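Local coordinates for iota-carrageenase (Alteromonas sp., PDB 1H80), which hydrolyses the 1,4-beta linkages of iota-carrageenan, a sulfated galactan of red algal cell walls, cutting within the chain and inverting the anomeric configuration, at residues 114-125 and 144-155; 403-412 and 431-441. All coordinates share one frame; numbering follows the deposited sequence.

Interaction 1: 114-125 and 144-155. With CA (calcium ion), chain C; NA (sodium ion), chain H; GOL (glycerol), chain J.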
loop_
_atom_site.group_PDB
_atom_site.type_symbol
_atom_site.label_atom_id
_atom_site.label_comp_id
_atom_site.label_asym_id
_atom_site.label_seq_id
_atom_site.Cartn_x
_atom_site.Cartn_y
_atom_site.Cartn_z
ATOM N N GLN A 114 8.180 -15.596 6.527
ATOM C CA GLN A 114 6.853 -16.181 6.451
ATOM C C GLN A 114 6.321 -16.728 7.763
ATOM O O GLN A 114 7.041 -17.376 8.522
ATOM C CB GLN A 114 6.872 -17.290 5.398
ATOM C CG GLN A 114 5.523 -17.907 5.079
ATOM C CD GLN A 114 5.595 -18.808 3.863
ATOM O OE1 GLN A 114 6.134 -18.422 2.825
ATOM N NE2 GLN A 114 5.048 -20.011 3.981
ATOM N N GLY A 115 5.046 -16.464 8.021
ATOM C CA GLY A 115 4.430 -16.959 9.230
ATOM C C GLY A 115 3.979 -18.393 9.012
ATOM O O GLY A 115 3.508 -18.760 7.933
ATOM N N LEU A 116 4.148 -19.217 10.038
ATOM C CA LEU A 116 3.716 -20.602 9.983
ATOM C C LEU A 116 2.237 -20.649 10.346
ATOM O O LEU A 116 1.706 -19.717 10.953
ATOM C CB LEU A 116 4.500 -21.436 10.997
ATOM C CG LEU A 116 5.988 -21.602 10.709
ATOM C CD1 LEU A 116 6.702 -22.087 11.956
ATOM C CD2 LEU A 116 6.169 -22.579 9.557
ATOM N N GLY A 117 1.573 -21.732 9.965
ATOM C CA GLY A 117 0.167 -21.893 10.299
ATOM C C GLY A 117 -0.741 -20.776 9.829
ATOM O O GLY A 117 -0.671 -20.369 8.671
ATOM N N ASN A 118 -1.601 -20.285 10.721
ATOM C CA ASN A 118 -2.524 -19.222 10.350
ATOM C C ASN A 118 -1.924 -17.828 10.479
ATOM O O ASN A 118 -2.639 -16.825 10.419
ATOM C CB ASN A 118 -3.833 -19.316 11.152
ATOM C CG ASN A 118 -3.624 -19.189 12.644
ATOM O OD1 ASN A 118 -2.686 -18.547 13.100
ATOM N ND2 ASN A 118 -4.526 -19.790 13.418
ATOM N N GLY A 119 -0.610 -17.764 10.658
ATOM C CA GLY A 119 0.052 -16.475 10.733
ATOM C C GLY A 119 0.235 -15.907 12.117
ATOM O O GLY A 119 -0.342 -16.396 13.082
ATOM N N PHE A 120 1.046 -14.860 12.206
ATOM C CA PHE A 120 1.318 -14.233 13.487
ATOM C C PHE A 120 0.814 -12.809 13.499
ATOM O O PHE A 120 0.185 -12.347 12.551
ATOM C CB PHE A 120 2.815 -14.251 13.792
ATOM C CG PHE A 120 3.656 -13.567 12.755
ATOM C CD1 PHE A 120 3.994 -14.218 11.573
ATOM C CD2 PHE A 120 4.111 -12.268 12.958
ATOM C CE1 PHE A 120 4.775 -13.587 10.608
ATOM C CE2 PHE A 120 4.890 -11.631 12.002
ATOM C CZ PHE A 120 5.224 -12.289 10.824
ATOM N N LEU A 121 1.120 -12.106 14.578
ATOM C CA LEU A 121 0.661 -10.743 14.729
ATOM C C LEU A 121 1.768 -9.711 14.870
ATOM O O LEU A 121 2.737 -9.916 15.602
ATOM C CB LEU A 121 -0.243 -10.653 15.959
ATOM C CG LEU A 121 -0.796 -9.273 16.308
ATOM C CD1 LEU A 121 -1.847 -8.885 15.289
ATOM C CD2 LEU A 121 -1.397 -9.297 17.702
ATOM N N VAL A 122 1.626 -8.617 14.131
ATOM C CA VAL A 122 2.537 -7.483 14.239
ATOM C C VAL A 122 1.595 -6.495 14.913
ATOM O O VAL A 122 0.565 -6.132 14.347
ATOM C CB VAL A 122 2.974 -6.935 12.875
ATOM C CG1 VAL A 122 3.677 -5.597 13.060
ATOM C CG2 VAL A 122 3.911 -7.922 12.204
ATOM N N ASP A 123 1.938 -6.074 16.125
ATOM C CA ASP A 123 1.065 -5.192 16.893
ATOM C C ASP A 123 1.609 -3.780 17.114
ATOM O O ASP A 123 2.656 -3.597 17.736
ATOM C CB ASP A 123 0.781 -5.866 18.239
ATOM C CG ASP A 123 -0.310 -5.181 19.032
ATOM O OD1 ASP A 123 -1.008 -4.309 18.479
ATOM O OD2 ASP A 123 -0.475 -5.540 20.218
ATOM N N PHE A 124 0.884 -2.788 16.600
ATOM C CA PHE A 124 1.267 -1.383 16.752
ATOM C C PHE A 124 0.339 -0.684 17.742
ATOM O O PHE A 124 0.523 0.497 18.032
ATOM C CB PHE A 124 1.154 -0.619 15.424
ATOM C CG PHE A 124 2.185 -0.986 14.395
ATOM C CD1 PHE A 124 3.278 -1.782 14.716
ATOM C CD2 PHE A 124 2.071 -0.495 13.096
ATOM C CE1 PHE A 124 4.245 -2.077 13.760
ATOM C CE2 PHE A 124 3.033 -0.786 12.133
ATOM C CZ PHE A 124 4.121 -1.579 12.466
ATOM N N LYS A 125 -0.650 -1.408 18.253
ATOM C CA LYS A 125 -1.630 -0.823 19.169
ATOM C C LYS A 125 -1.098 -0.120 20.414
ATOM O O LYS A 125 -1.676 0.878 20.848
ATOM C CB LYS A 125 -2.661 -1.879 19.587
ATOM C CG LYS A 125 -3.480 -2.427 18.422
ATOM C CD LYS A 125 -4.718 -3.187 18.892
ATOM C CE LYS A 125 -4.371 -4.357 19.803
ATOM N NZ LYS A 125 -3.510 -5.368 19.131
ATOM N N LYS A 144 10.090 -13.481 -0.627
ATOM C CA LYS A 144 8.725 -13.827 -0.295
ATOM C C LYS A 144 8.434 -13.349 1.115
ATOM O O LYS A 144 9.172 -13.663 2.047
ATOM C CB LYS A 144 8.529 -15.342 -0.396
ATOM C CG LYS A 144 7.101 -15.804 -0.172
ATOM C CD LYS A 144 7.025 -17.329 -0.236
ATOM C CE LYS A 144 5.598 -17.823 -0.105
ATOM N NZ LYS A 144 5.560 -19.315 -0.074
ATOM N N ILE A 145 7.382 -12.550 1.250
ATOM C CA ILE A 145 6.943 -12.024 2.544
ATOM C C ILE A 145 5.502 -12.514 2.629
ATOM O O ILE A 145 4.683 -12.219 1.761
ATOM C CB ILE A 145 7.034 -10.494 2.564
ATOM C CG1 ILE A 145 8.510 -10.090 2.494
ATOM C CG2 ILE A 145 6.388 -9.941 3.835
ATOM C CD1 ILE A 145 8.746 -8.596 2.333
ATOM N N SER A 146 5.188 -13.242 3.702
ATOM C CA SER A 146 3.883 -13.886 3.784
ATOM C C SER A 146 3.299 -14.202 5.145
ATOM O O SER A 146 4.031 -14.416 6.099
ATOM C CB SER A 146 4.015 -15.218 3.023
ATOM O OG SER A 146 2.924 -16.104 3.197
ATOM N N ASN A 147 1.969 -14.233 5.198
ATOM C CA ASN A 147 1.230 -14.674 6.368
ATOM C C ASN A 147 1.299 -14.064 7.767
ATOM O O ASN A 147 1.840 -14.676 8.698
ATOM C CB ASN A 147 1.508 -16.161 6.485
ATOM C CG ASN A 147 0.408 -16.916 7.175
ATOM O OD1 ASN A 147 -0.738 -16.471 7.226
ATOM N ND2 ASN A 147 0.744 -18.102 7.680
ATOM N N PHE A 148 0.702 -12.892 7.926
ATOM C CA PHE A 148 0.631 -12.267 9.229
ATOM C C PHE A 148 -0.420 -11.184 9.210
ATOM O O PHE A 148 -0.907 -10.776 8.151
ATOM C CB PHE A 148 2.001 -11.734 9.667
ATOM C CG PHE A 148 2.644 -10.797 8.691
ATOM C CD1 PHE A 148 2.416 -9.428 8.771
ATOM C CD2 PHE A 148 3.518 -11.276 7.719
ATOM C CE1 PHE A 148 3.054 -8.548 7.899
ATOM C CE2 PHE A 148 4.161 -10.404 6.839
ATOM C CZ PHE A 148 3.930 -9.036 6.932
ATOM N N THR A 149 -0.810 -10.777 10.407
ATOM C CA THR A 149 -1.813 -9.746 10.579
ATOM C C THR A 149 -1.114 -8.560 11.213
ATOM O O THR A 149 -0.225 -8.726 12.049
ATOM C CB THR A 149 -2.942 -10.226 11.512
ATOM O OG1 THR A 149 -3.627 -11.329 10.903
ATOM C CG2 THR A 149 -3.932 -9.102 11.784
ATOM N N ILE A 150 -1.504 -7.368 10.791
ATOM C CA ILE A 150 -0.925 -6.154 11.326
ATOM C C ILE A 150 -2.026 -5.386 12.034
ATOM O O ILE A 150 -2.972 -4.929 11.397
ATOM C CB ILE A 150 -0.361 -5.262 10.206
ATOM C CG1 ILE A 150 0.669 -6.044 9.389
ATOM C CG2 ILE A 150 0.255 -4.002 10.806
ATOM C CD1 ILE A 150 1.062 -5.363 8.096
ATOM N N ASP A 151 -1.922 -5.280 13.355
ATOM C CA ASP A 151 -2.891 -4.519 14.132
ATOM C C ASP A 151 -2.328 -3.108 14.183
ATOM O O ASP A 151 -1.497 -2.778 15.032
ATOM C CB ASP A 151 -3.026 -5.085 15.546
ATOM C CG ASP A 151 -4.161 -6.081 15.672
ATOM O OD1 ASP A 151 -4.685 -6.541 14.634
ATOM O OD2 ASP A 151 -4.526 -6.409 16.817
ATOM N N ASP A 152 -2.777 -2.284 13.246
ATOM C CA ASP A 152 -2.315 -0.910 13.137
ATOM C C ASP A 152 -3.065 -0.025 14.122
ATOM O O ASP A 152 -4.013 -0.461 14.780
ATOM C CB ASP A 152 -2.557 -0.411 11.711
ATOM C CG ASP A 152 -1.617 0.705 11.302
ATOM O OD1 ASP A 152 -0.991 1.339 12.177
ATOM O OD2 ASP A 152 -1.517 0.952 10.082
ATOM N N ASN A 153 -2.617 1.219 14.225
ATOM C CA ASN A 153 -3.248 2.202 15.092
ATOM C C ASN A 153 -3.182 3.512 14.326
ATOM O O ASN A 153 -2.723 4.535 14.833
ATOM C CB ASN A 153 -2.501 2.310 16.420
ATOM C CG ASN A 153 -3.191 3.237 17.394
ATOM O OD1 ASN A 153 -4.416 3.214 17.524
ATOM N ND2 ASN A 153 -2.412 4.051 18.093
ATOM N N LYS A 154 -3.641 3.451 13.080
ATOM C CA LYS A 154 -3.642 4.593 12.183
ATOM C C LYS A 154 -2.292 5.292 12.145
ATOM O O LYS A 154 -2.203 6.515 12.242
ATOM C CB LYS A 154 -4.746 5.581 12.574
ATOM C CG LYS A 154 -6.148 5.025 12.378
ATOM C CD LYS A 154 -7.184 6.140 12.399
ATOM C CE LYS A 154 -8.594 5.600 12.220
ATOM N NZ LYS A 154 -9.009 4.766 13.384
ATOM N N THR A 155 -1.232 4.504 12.002
ATOM C CA THR A 155 0.108 5.063 11.927
ATOM C C THR A 155 0.358 5.631 10.537
ATOM O O THR A 155 -0.349 5.308 9.579
ATOM C CB THR A 155 1.187 3.994 12.181
ATOM O OG1 THR A 155 1.072 2.962 11.194
ATOM C CG2 THR A 155 1.037 3.399 13.565
HETATM CA CA CA C . -1.779 -17.226 14.687
HETATM NA NA NA H . 2.323 2.781 9.139
HETATM C C1 GOL J . -2.710 -13.383 8.710
HETATM O O1 GOL J . -1.886 -14.459 9.176
HETATM C C2 GOL J . -3.838 -13.843 7.723
HETATM O O2 GOL J . -3.549 -15.182 7.260
HETATM C C3 GOL J . -3.942 -12.873 6.497
HETATM O O3 GOL J . -4.119 -13.598 5.272
HETATM O O HOH W 1 -2.214 -13.616 11.658
HETATM O O HOH W 2 -3.155 -15.677 13.218
HETATM O O HOH W 3 0.097 3.073 18.352
HETATM O O HOH W 4 1.243 0.605 9.100
HETATM O O HOH W 5 -2.335 -18.428 16.609
HETATM O O HOH W 6 -1.696 -15.039 15.755
HETATM O O HOH W 7 -4.223 -16.798 15.341
#
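Asn147 reaches across to the end of strand 114-115 and the turn at Leu116-Gly119. CB rests 3.6 Å from Gly115 O; with CG anti to the backbone N (chi1 -153°), the amide carbon comes 3.6 Å from Gly119 CA. ND2 then gives one N-H to Gly115 O at the strand end and the other to Gly117 O within the turn, each at 2.9 Å. Both acceptor oxygens lie close to the amide plane of Asn147, and these two bonds fix its rotation; ND2 itself stands above each carbonyl plane. OD1 accepts from O2 of a glycerol, probably from the crystallisation liquor. The two ND2 bonds tie strand end and turn to Asn147, while the type II' turn has its own bond from Gly119 N to Leu116 O and presents Asn118 OD1 and Gly119 O to a calcium ion, whose shell Ser82 helps complete.

Farther along, parallel pairing resumes from Phe120 O to Phe124 N. Phe148 CB sits over the face of the Phe120 ring, 3.5 Å from its centroid, a CH-pi contact, while the two rings, at 29°, are slid apart and barely overlap. At the far end Lys125 bends back so that NZ meets Asp151 OD2 on its anti lone pair at 2.7 Å and Asp123 OD1 at 2.8 Å, bridging two carboxylates. Such parallel strands in register are the stacked coils expected in the right-handed beta-helix of the pectate-lyase-like family.

Interaction 2: 403-412 and 431-441; sequences SLAAVIDTTP and FPVNSHKTIDT. With CA (calcium ion), chain E.
Parallel pairing joins Val407 to Thr438 and Ile408 to Ile439, with CA atoms 4.7 Å apart in both pairs, and Lys437 O opens the register by accepting from two consecutive amides, Ala406 N at 2.8 Å and Val407 N at 3.1 Å. Asp409 N closes it by donating to Ile439 O at 2.8 Å.

Among the side chains, Ile439 carries most of the apolar contact. Its CG1, anti to the carbonyl carbon (chi1 -68°), lies 3.8 Å from Ala405 CB, and its CD1 continues toward Leu404 CB. Phe431 presents its edge to Ala405 N, 3.8 Å from CE2, while CZ meets Ser403 CB obliquely. At the other end Asp409 OD1 takes both the backbone N and the hydroxyl of Thr411, the first closing an Asx turn and the second using the syn lone pair. Thr411 OG1 also binds a calcium ion at 2.5 Å, and Asp409 OD2 accepts at 2.7 Å from a water that binds the same ion, consistent with a second-shell role for Asp409; Asp418, Tyr419 and Asp420 contribute further ligands.

Strand 438-439 forms one border of a five-stranded parallel sheet, with 407-409 lying between it and 275-277; strands 351-359 and 421-429 supply Ala358 and Val426 against Ala406.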
loop_
_atom_site.group_PDB
_atom_site.type_symbol
_atom_site.label_atom_id
_atom_site.label_comp_id
_atom_site.label_asym_id
_atom_site.label_seq_id
_atom_site.Cartn_x
_atom_site.Cartn_y
_atom_site.Cartn_z
ATOM N N SER A 403 -20.505 3.957 0.732
ATOM C CA SER A 403 -19.681 3.621 -0.420
ATOM C C SER A 403 -20.223 4.443 -1.580
ATOM O O SER A 403 -21.423 4.707 -1.645
ATOM C CB SER A 403 -19.816 2.135 -0.740
ATOM O OG SER A 403 -19.357 1.345 0.342
ATOM N N LEU A 404 -19.353 4.836 -2.500
ATOM C CA LEU A 404 -19.780 5.654 -3.627
ATOM C C LEU A 404 -19.923 4.941 -4.963
ATOM O O LEU A 404 -20.771 5.308 -5.777
ATOM C CB LEU A 404 -18.834 6.843 -3.788
ATOM C CG LEU A 404 -19.106 8.026 -2.854
ATOM C CD1 LEU A 404 -17.962 9.019 -2.925
ATOM C CD2 LEU A 404 -20.421 8.686 -3.249
ATOM N N ALA A 405 -19.104 3.923 -5.200
ATOM C CA ALA A 405 -19.169 3.216 -6.473
ATOM C C ALA A 405 -18.373 1.932 -6.426
ATOM O O ALA A 405 -17.752 1.611 -5.418
ATOM C CB ALA A 405 -18.615 4.106 -7.583
ATOM N N ALA A 406 -18.395 1.199 -7.531
ATOM C CA ALA A 406 -17.620 -0.029 -7.626
ATOM C C ALA A 406 -16.250 0.381 -8.152
ATOM O O ALA A 406 -15.216 -0.105 -7.696
ATOM C CB ALA A 406 -18.279 -0.999 -8.596
ATOM N N VAL A 407 -16.259 1.299 -9.113
ATOM C CA VAL A 407 -15.038 1.777 -9.737
ATOM C C VAL A 407 -15.014 3.291 -9.899
ATOM O O VAL A 407 -16.014 3.906 -10.264
ATOM C CB VAL A 407 -14.864 1.149 -11.136
ATOM C CG1 VAL A 407 -13.625 1.725 -11.825
ATOM C CG2 VAL A 407 -14.760 -0.364 -11.017
ATOM N N ILE A 408 -13.865 3.884 -9.602
ATOM C CA ILE A 408 -13.675 5.313 -9.768
ATOM C C ILE A 408 -12.497 5.446 -10.721
ATOM O O ILE A 408 -11.425 4.881 -10.487
ATOM C CB ILE A 408 -13.351 6.018 -8.437
ATOM C CG1 ILE A 408 -14.565 5.942 -7.506
ATOM C CG2 ILE A 408 -12.992 7.483 -8.698
ATOM C CD1 ILE A 408 -14.341 6.580 -6.147
ATOM N N ASP A 409 -12.711 6.160 -11.817
ATOM C CA ASP A 409 -11.660 6.361 -12.806
ATOM C C ASP A 409 -11.664 7.825 -13.202
ATOM O O ASP A 409 -12.518 8.257 -13.977
ATOM C CB ASP A 409 -11.916 5.504 -14.043
ATOM C CG ASP A 409 -10.795 5.604 -15.065
ATOM O OD1 ASP A 409 -10.144 6.669 -15.132
ATOM O OD2 ASP A 409 -10.572 4.625 -15.809
ATOM N N THR A 410 -10.715 8.587 -12.672
ATOM C CA THR A 410 -10.640 10.004 -12.984
ATOM C C THR A 410 -9.534 10.331 -13.983
ATOM O O THR A 410 -9.018 11.447 -13.997
ATOM C CB THR A 410 -10.441 10.853 -11.707
ATOM O OG1 THR A 410 -9.267 10.419 -11.014
ATOM C CG2 THR A 410 -11.650 10.716 -10.783
ATOM N N THR A 411 -9.165 9.358 -14.810
ATOM C CA THR A 411 -8.144 9.596 -15.825
ATOM C C THR A 411 -8.838 10.332 -16.968
ATOM O O THR A 411 -9.988 10.038 -17.295
ATOM C CB THR A 411 -7.533 8.282 -16.358
ATOM O OG1 THR A 411 -8.555 7.480 -16.957
ATOM C CG2 THR A 411 -6.874 7.504 -15.225
ATOM N N PRO A 412 -8.152 11.303 -17.586
ATOM C CA PRO A 412 -8.717 12.083 -18.693
ATOM C C PRO A 412 -8.919 11.298 -19.988
ATOM O O PRO A 412 -8.003 11.187 -20.804
ATOM C CB PRO A 412 -7.707 13.213 -18.855
ATOM C CG PRO A 412 -6.411 12.525 -18.540
ATOM C CD PRO A 412 -6.765 11.720 -17.307
ATOM N N PHE A 431 -26.144 -1.822 -3.118
ATOM C CA PHE A 431 -26.036 -0.383 -3.303
ATOM C C PHE A 431 -27.447 0.178 -3.410
ATOM O O PHE A 431 -28.344 -0.474 -3.948
ATOM C CB PHE A 431 -25.247 -0.054 -4.571
ATOM C CG PHE A 431 -23.770 0.100 -4.341
ATOM C CD1 PHE A 431 -22.974 -1.010 -4.086
ATOM C CD2 PHE A 431 -23.177 1.359 -4.376
ATOM C CE1 PHE A 431 -21.606 -0.872 -3.867
ATOM C CE2 PHE A 431 -21.807 1.511 -4.161
ATOM C CZ PHE A 431 -21.019 0.390 -3.905
ATOM N N PRO A 432 -27.668 1.389 -2.880
ATOM C CA PRO A 432 -29.001 1.994 -2.947
ATOM C C PRO A 432 -29.371 2.370 -4.376
ATOM O O PRO A 432 -28.512 2.464 -5.252
ATOM C CB PRO A 432 -28.870 3.211 -2.040
ATOM C CG PRO A 432 -27.437 3.605 -2.216
ATOM C CD PRO A 432 -26.723 2.272 -2.175
ATOM N N VAL A 433 -30.657 2.580 -4.615
ATOM C CA VAL A 433 -31.097 2.954 -5.946
ATOM C C VAL A 433 -30.437 4.276 -6.334
ATOM O O VAL A 433 -30.167 5.125 -5.487
ATOM C CB VAL A 433 -32.642 3.101 -6.011
ATOM C CG1 VAL A 433 -33.105 4.243 -5.117
ATOM C CG2 VAL A 433 -33.078 3.331 -7.450
ATOM N N ASN A 434 -30.162 4.427 -7.622
ATOM C CA ASN A 434 -29.541 5.625 -8.154
ATOM C C ASN A 434 -28.141 5.932 -7.651
ATOM O O ASN A 434 -27.726 7.090 -7.598
ATOM C CB ASN A 434 -30.466 6.823 -7.951
ATOM C CG ASN A 434 -31.597 6.825 -8.945
ATOM O OD1 ASN A 434 -31.368 6.629 -10.135
ATOM N ND2 ASN A 434 -32.823 7.040 -8.471
ATOM N N SER A 435 -27.412 4.886 -7.284
ATOM C CA SER A 435 -26.035 5.050 -6.853
ATOM C C SER A 435 -25.197 4.845 -8.118
ATOM O O SER A 435 -25.720 4.419 -9.151
ATOM C CB SER A 435 -25.681 4.010 -5.785
ATOM O OG SER A 435 -25.985 2.706 -6.232
ATOM N N HIS A 436 -23.909 5.157 -8.043
ATOM C CA HIS A 436 -23.015 5.016 -9.190
ATOM C C HIS A 436 -22.365 3.644 -9.253
ATOM O O HIS A 436 -22.103 3.026 -8.224
ATOM C CB HIS A 436 -21.888 6.045 -9.111
ATOM C CG HIS A 436 -22.361 7.461 -9.037
ATOM N ND1 HIS A 436 -22.920 8.115 -10.114
ATOM C CD2 HIS A 436 -22.352 8.351 -8.018
ATOM C CE1 HIS A 436 -23.234 9.349 -9.759
ATOM N NE2 HIS A 436 -22.900 9.517 -8.494
ATOM N N LYS A 437 -22.103 3.172 -10.465
ATOM C CA LYS A 437 -21.410 1.905 -10.628
ATOM C C LYS A 437 -19.969 2.321 -10.903
ATOM O O LYS A 437 -19.042 1.926 -10.194
ATOM C CB LYS A 437 -21.962 1.110 -11.809
ATOM C CG LYS A 437 -21.213 -0.199 -12.029
ATOM C CD LYS A 437 -21.760 -0.987 -13.206
ATOM C CE LYS A 437 -20.955 -2.262 -13.422
ATOM N NZ LYS A 437 -21.443 -3.054 -14.588
ATOM N N THR A 438 -19.793 3.141 -11.934
ATOM C CA THR A 438 -18.479 3.657 -12.289
ATOM C C THR A 438 -18.551 5.175 -12.327
ATOM O O THR A 438 -19.406 5.752 -13.003
ATOM C CB THR A 438 -18.003 3.156 -13.678
ATOM O OG1 THR A 438 -17.788 1.740 -13.635
ATOM C CG2 THR A 438 -16.700 3.845 -14.073
ATOM N N ILE A 439 -17.670 5.816 -11.574
ATOM C CA ILE A 439 -17.606 7.267 -11.551
ATOM C C ILE A 439 -16.407 7.630 -12.409
ATOM O O ILE A 439 -15.299 7.158 -12.161
ATOM C CB ILE A 439 -17.382 7.808 -10.125
ATOM C CG1 ILE A 439 -18.618 7.529 -9.265
ATOM C CG2 ILE A 439 -17.084 9.303 -10.176
ATOM C CD1 ILE A 439 -18.454 7.919 -7.817
ATOM N N ASP A 440 -16.633 8.447 -13.430
ATOM C CA ASP A 440 -15.554 8.868 -14.311
ATOM C C ASP A 440 -15.605 10.380 -14.502
ATOM O O ASP A 440 -16.302 11.079 -13.771
ATOM C CB ASP A 440 -15.645 8.150 -15.662
ATOM C CG ASP A 440 -17.032 8.215 -16.272
ATOM O OD1 ASP A 440 -17.638 9.306 -16.265
ATOM O OD2 ASP A 440 -17.510 7.170 -16.769
ATOM N N THR A 441 -14.865 10.881 -15.482
ATOM C CA THR A 441 -14.824 12.315 -15.734
ATOM C C THR A 441 -16.140 12.881 -16.261
ATOM O O THR A 441 -16.355 14.090 -16.210
ATOM C CB THR A 441 -13.701 12.664 -16.728
ATOM O OG1 THR A 441 -13.943 11.999 -17.972
ATOM C CG2 THR A 441 -12.354 12.222 -16.177
HETATM CA CA CA E . -8.236 6.540 -19.233
HETATM O O HOH W 8 -23.181 6.203 -5.350
HETATM O O HOH W 9 -12.191 8.982 -16.502
HETATM O O HOH W 10 -9.356 4.544 -18.165
#

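In the fold
Interaction 1 precedes interaction 2 along the chain, with no overlap: 144-155 ends well before 403-412 begins. Their centres are 32 Å apart and their nearest atoms about 17 Å, so they do not touch. Both pair parallel segments, offset by 28 residues in interaction 1 (Leu121 with Thr149) and by 31 in interaction 2 (Val407 with Thr438), but in different strand series. Strands 120-123 and 143-151 belong to a series of parallel pairings that continues through 177-185 and 202-210, whereas 407-409 and 438-439 end the five-stranded parallel sheet beginning at 216-218. Each contact includes calcium ligands, which places metal sites at widely separated points of the elongated fold.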